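Local coordinates for protein probable glutaminase ybaS (Escherichia coli, PDB 1U60) that catalyses the hydrolysis of L-glutamine to L-glutamate and ammonium as a glutaminase of the beta-lactamase-like clan, at residues A41-V46 / Y53-S58; E204-G209 / G275-S280. All coordinates share one frame; numbering follows the deposited sequence.

Interaction 1 (A41-V46 / Y53-S58)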
loop_
_atom_site.group_PDB
_atom_site.type_symbol
_atom_site.label_atom_id
_atom_site.label_comp_id
_atom_site.label_asym_id
_atom_site.label_seq_id
_atom_site.Cartn_x
_atom_site.Cartn_y
_atom_site.Cartn_z
ATOM N N ALA A 41 20.820 -9.713 17.562
ATOM C CA ALA A 41 20.013 -8.569 17.198
ATOM C C ALA A 41 20.882 -7.428 16.687
ATOM O O ALA A 41 21.946 -7.155 17.273
ATOM C CB ALA A 41 19.256 -8.105 18.398
ATOM N N ALA A 42 20.445 -6.756 15.603
ATOM C CA ALA A 42 21.199 -5.693 14.961
ATOM C C ALA A 42 20.264 -4.740 14.277
ATOM O O ALA A 42 19.137 -5.118 13.897
ATOM C CB ALA A 42 22.209 -6.246 13.988
ATOM N N VAL A 43 20.732 -3.514 14.150
ATOM C CA VAL A 43 20.044 -2.510 13.369
ATOM C C VAL A 43 21.088 -1.618 12.694
ATOM O O VAL A 43 22.191 -1.362 13.226
ATOM C CB VAL A 43 19.053 -1.711 14.214
ATOM C CG1 VAL A 43 19.739 -1.101 15.439
ATOM C CG2 VAL A 43 18.370 -0.676 13.394
ATOM N N ALA A 44 20.779 -1.179 11.482
ATOM C CA ALA A 44 21.720 -0.361 10.707
ATOM C C ALA A 44 21.015 0.616 9.781
ATOM O O ALA A 44 19.950 0.345 9.284
ATOM C CB ALA A 44 22.672 -1.238 9.847
ATOM N N ILE A 45 21.723 1.716 9.483
ATOM C CA ILE A 45 21.402 2.652 8.434
ATOM C C ILE A 45 22.566 2.678 7.431
ATOM O O ILE A 45 23.738 2.694 7.796
ATOM C CB ILE A 45 21.288 4.067 9.013
ATOM C CG1 ILE A 45 20.079 4.218 9.927
ATOM C CG2 ILE A 45 21.295 5.115 7.917
ATOM C CD1 ILE A 45 20.076 5.484 10.790
ATOM N N VAL A 46 22.209 2.664 6.145
ATOM C CA VAL A 46 23.123 3.006 5.093
ATOM C C VAL A 46 22.498 4.162 4.314
ATOM O O VAL A 46 21.408 4.036 3.774
ATOM C CB VAL A 46 23.429 1.831 4.182
ATOM C CG1 VAL A 46 24.356 2.339 3.015
ATOM C CG2 VAL A 46 24.121 0.712 4.989
ATOM N N TYR A 53 25.937 3.329 9.699
ATOM C CA TYR A 53 25.774 3.444 11.149
ATOM C C TYR A 53 25.102 2.170 11.627
ATOM O O TYR A 53 24.064 1.777 11.072
ATOM C CB TYR A 53 24.881 4.624 11.538
ATOM C CG TYR A 53 25.376 5.899 10.949
ATOM C CD1 TYR A 53 26.402 6.628 11.578
ATOM C CD2 TYR A 53 24.922 6.338 9.701
ATOM C CE1 TYR A 53 26.943 7.782 10.978
ATOM C CE2 TYR A 53 25.439 7.475 9.120
ATOM C CZ TYR A 53 26.434 8.201 9.755
ATOM O OH TYR A 53 26.950 9.314 9.152
ATOM N N SER A 54 25.631 1.530 12.657
ATOM C CA SER A 54 24.971 0.320 13.151
ATOM C C SER A 54 25.151 0.089 14.626
ATOM O O SER A 54 25.966 0.739 15.266
ATOM C CB SER A 54 25.451 -0.893 12.365
ATOM O OG SER A 54 26.713 -1.350 12.847
ATOM N N ALA A 55 24.359 -0.840 15.141
ATOM C CA ALA A 55 24.399 -1.279 16.527
ATOM C C ALA A 55 24.053 -2.737 16.572
ATOM O O ALA A 55 23.305 -3.248 15.722
ATOM C CB ALA A 55 23.376 -0.475 17.387
ATOM N N GLY A 56 24.626 -3.448 17.542
ATOM C CA GLY A 56 24.389 -4.859 17.693
ATOM C C GLY A 56 25.231 -5.716 16.798
ATOM O O GLY A 56 26.313 -5.310 16.318
ATOM N N ASP A 57 24.701 -6.904 16.529
ATOM C CA ASP A 57 25.370 -7.979 15.802
ATOM C C ASP A 57 25.320 -7.763 14.277
ATOM O O ASP A 57 24.903 -8.615 13.530
ATOM C CB ASP A 57 24.695 -9.314 16.139
ATOM C CG ASP A 57 24.728 -9.633 17.627
ATOM O OD1 ASP A 57 25.833 -9.989 18.110
ATOM O OD2 ASP A 57 23.707 -9.567 18.362
ATOM N N SER A 58 25.741 -6.601 13.839
ATOM C CA SER A 58 25.472 -6.134 12.498
ATOM C C SER A 58 26.318 -6.777 11.379
ATOM O O SER A 58 26.031 -6.556 10.201
ATOM C CB SER A 58 25.595 -4.613 12.465
ATOM O OG SER A 58 26.921 -4.197 12.762
#

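Interaction 2 (E204-G209 / G275-S280)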
loop_
_atom_site.group_PDB
_atom_site.type_symbol
_atom_site.label_atom_id
_atom_site.label_comp_id
_atom_site.label_asym_id
_atom_site.label_seq_id
_atom_site.Cartn_x
_atom_site.Cartn_y
_atom_site.Cartn_z
ATOM N N GLU A 204 24.572 -5.250 5.013
ATOM C CA GLU A 204 24.279 -5.629 3.641
ATOM C C GLU A 204 22.809 -5.464 3.306
ATOM O O GLU A 204 22.467 -4.947 2.252
ATOM C CB GLU A 204 24.765 -7.043 3.396
ATOM C CG GLU A 204 26.297 -7.038 3.361
ATOM C CD GLU A 204 26.953 -8.421 3.482
ATOM O OE1 GLU A 204 26.288 -9.421 3.900
ATOM O OE2 GLU A 204 28.190 -8.458 3.201
ATOM N N LEU A 205 21.937 -5.837 4.244
ATOM C CA LEU A 205 20.497 -5.610 4.046
ATOM C C LEU A 205 20.160 -4.142 3.926
ATOM O O LEU A 205 19.401 -3.747 3.037
ATOM C CB LEU A 205 19.695 -6.297 5.124
ATOM C CG LEU A 205 18.174 -6.201 5.077
ATOM C CD1 LEU A 205 17.695 -6.707 3.702
ATOM C CD2 LEU A 205 17.493 -6.986 6.178
ATOM N N ALA A 206 20.716 -3.327 4.811
ATOM C CA ALA A 206 20.543 -1.888 4.739
ATOM C C ALA A 206 21.088 -1.298 3.467
ATOM O O ALA A 206 20.564 -0.317 2.971
ATOM C CB ALA A 206 21.130 -1.180 5.966
ATOM N N THR A 207 22.137 -1.920 2.906
ATOM C CA THR A 207 22.680 -1.491 1.633
ATOM C C THR A 207 21.716 -1.723 0.473
ATOM O O THR A 207 21.585 -0.873 -0.391
ATOM C CB THR A 207 24.003 -2.219 1.383
ATOM O OG1 THR A 207 24.947 -1.906 2.422
ATOM C CG2 THR A 207 24.611 -1.729 0.095
ATOM N N LEU A 208 21.048 -2.887 0.451
ATOM C CA LEU A 208 19.969 -3.139 -0.509
ATOM C C LEU A 208 18.973 -1.991 -0.418
ATOM O O LEU A 208 18.594 -1.416 -1.453
ATOM C CB LEU A 208 19.292 -4.459 -0.216
ATOM C CG LEU A 208 17.917 -4.750 -0.892
ATOM C CD1 LEU A 208 17.974 -4.663 -2.416
ATOM C CD2 LEU A 208 17.353 -6.082 -0.482
ATOM N N GLY A 209 18.580 -1.633 0.795
ATOM C CA GLY A 209 17.685 -0.495 0.995
ATOM C C GLY A 209 18.213 0.831 0.462
ATOM O O GLY A 209 17.462 1.599 -0.134
ATOM N N GLY A 275 18.589 3.509 3.442
ATOM C CA GLY A 275 18.062 2.212 3.826
ATOM C C GLY A 275 18.186 2.005 5.315
ATOM O O GLY A 275 19.195 2.402 5.907
ATOM N N ILE A 276 17.173 1.378 5.914
ATOM C CA ILE A 276 17.188 1.034 7.323
ATOM C C ILE A 276 16.898 -0.442 7.399
ATOM O O ILE A 276 15.943 -0.961 6.815
ATOM C CB ILE A 276 16.118 1.801 8.149
ATOM C CG1 ILE A 276 16.160 3.282 7.864
ATOM C CG2 ILE A 276 16.198 1.462 9.694
ATOM C CD1 ILE A 276 14.897 4.078 8.400
ATOM N N ALA A 277 17.702 -1.149 8.150
ATOM C CA ALA A 277 17.455 -2.581 8.295
ATOM C C ALA A 277 17.684 -3.026 9.720
ATOM O O ALA A 277 18.440 -2.404 10.483
ATOM C CB ALA A 277 18.312 -3.370 7.375
ATOM N N ALA A 278 17.073 -4.136 10.058
ATOM C CA ALA A 278 17.381 -4.817 11.337
ATOM C C ALA A 278 17.241 -6.289 11.203
ATOM O O ALA A 278 16.698 -6.782 10.240
ATOM C CB ALA A 278 16.445 -4.291 12.420
ATOM N N PHE A 279 17.729 -7.018 12.223
ATOM C CA PHE A 279 17.675 -8.432 12.269
ATOM C C PHE A 279 17.517 -8.904 13.687
ATOM O O PHE A 279 18.184 -8.395 14.602
ATOM C CB PHE A 279 18.967 -8.981 11.645
ATOM C CG PHE A 279 19.395 -10.315 12.148
ATOM C CD1 PHE A 279 18.709 -11.460 11.808
ATOM C CD2 PHE A 279 20.576 -10.429 12.892
ATOM C CE1 PHE A 279 19.130 -12.684 12.252
ATOM C CE2 PHE A 279 21.029 -11.645 13.329
ATOM C CZ PHE A 279 20.316 -12.790 13.012
ATOM N N SER A 280 16.597 -9.857 13.847
ATOM C CA SER A 280 16.630 -10.763 14.970
ATOM C C SER A 280 15.816 -12.028 14.659
ATOM O O SER A 280 14.687 -11.906 14.110
ATOM C CB SER A 280 16.091 -10.107 16.230
ATOM O OG SER A 280 16.469 -10.926 17.371
#

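Interaction 1 (A41-V46 / Y53-S58)
Tyr53 and Ile45 face each other at one end of an antiparallel beta hairpin, the pair with the most surface buried. They form a hydrogen-bonded pair: Ile45 N gives to Tyr53 O at 2.8 Å, and Tyr53 N returns a bond to Ile45 O. Both side chains leave the sheet on the same face. With Ile45 CG2 anti to the backbone N, this methyl reaches the edge of the phenol ring near its plane, 4.2 Å from Tyr53 CD2, so Ile45 meets the ring at its edge, not over a face.

Two residues along, Val43 and Ala55 form a second hydrogen-bonded pair, their side chains on the same face as Ile45 and Tyr53, with Val43 CG1 lying 4.2 Å from Ala55 CB. Between these pairs, Ala44 and Ser54 form a non-hydrogen-bonded pair, and their CB atoms come together on the other face.

At the far end the strand of 53-58 turns away after Gly56, whose positive phi suits glycine. Ala42 CB packs against this turn, an inverse gamma turn centred on Asp57, 3.5 Å from Asp57 C and close to Ser58 N. Ala41 is gripped twice by Asp57: Asp57 N bonds to Ala41 O, and Ala41 N reaches Asp57 OD2 at 3.0 Å, on the anti side of the carboxylate. Ser54 OG and Ser58 OG, 2.9 Å apart, hydrogen-bond across the turn.

Helix 4-18 covers Tyr53 and Ala55, while helix 290-303 packs on Val43 and Ile45; helix 202-213 lies against Ala42 and Val46 on the other face. On its other edge strand 42-47 bonds to strand 274-279, and strand 52-56 is the outermost strand on this side of the chain's five-stranded sheet.

Interaction 2 (E204-G209 / G275-S280)
Leu205 and Ala206 of helix 202-213 rest on Ala277 of strand 274-279, a helix-on-sheet contact in the alpha/beta core of the serine-dependent beta-lactamase-like fold. The helix segment runs roughly against the strand, at 150° between their N-to-C directions, with the two axes coming within 6.0 Å. That is a close approach, and small residues at the interface allow it.

Apolar packing centres on one methyl. Ala277 CB points at the helix and is met by Leu205 CG at 3.6 Å and by Ala206 CB at 3.8 Å, so it sits between two successive residues of the helical turn. The same methyl, Ala277 CB, also lies 3.5 Å from Ala206 N and so touches the helix backbone. Leu205 has CG anti to its own backbone nitrogen (chi1 -179°), which carries the branch along the strand; its CD2 then extends as far as Ala278 O.

Backbone packing takes over at the other end, where glycine meets glycine. Gly209 and Gly275 bring their CA atoms to 3.9 Å, and a beta carbon on either would collide with the opposing main chain. No hydrogen bond links the two segments.

The opposite face of the strand belongs to helix 290-303, which receives Ile276 and Ala278, so the sheet is layered between helices. At the glycine end, Gly275 CA lies 3.6 Å from Gly209 C and 3.7 Å from Ala206 O.

In the fold
Interactions 1 and 2 meet side by side in one antiparallel sheet, their centres 8 Å apart. Strands 42-47 and 274-279 are neighbours there, with probable hydrogen bonds from Ala44 N to Ala277 O at 2.8 Å and from Gly275 N to Val46 O at 2.9 Å. Val46 also touches Ala206, so helix 202-213 spans both strands. The centre of interaction 1 lies about 17 Å from the chain's centre, toward the periphery and away from the predicted substrate site. That of interaction 2 is deeper, about 9 Å from the chain's centre; the Leu205 side chain is about 10 Å from that of Ser66 and about 12 Å from that of Val262, both predicted to bind substrate.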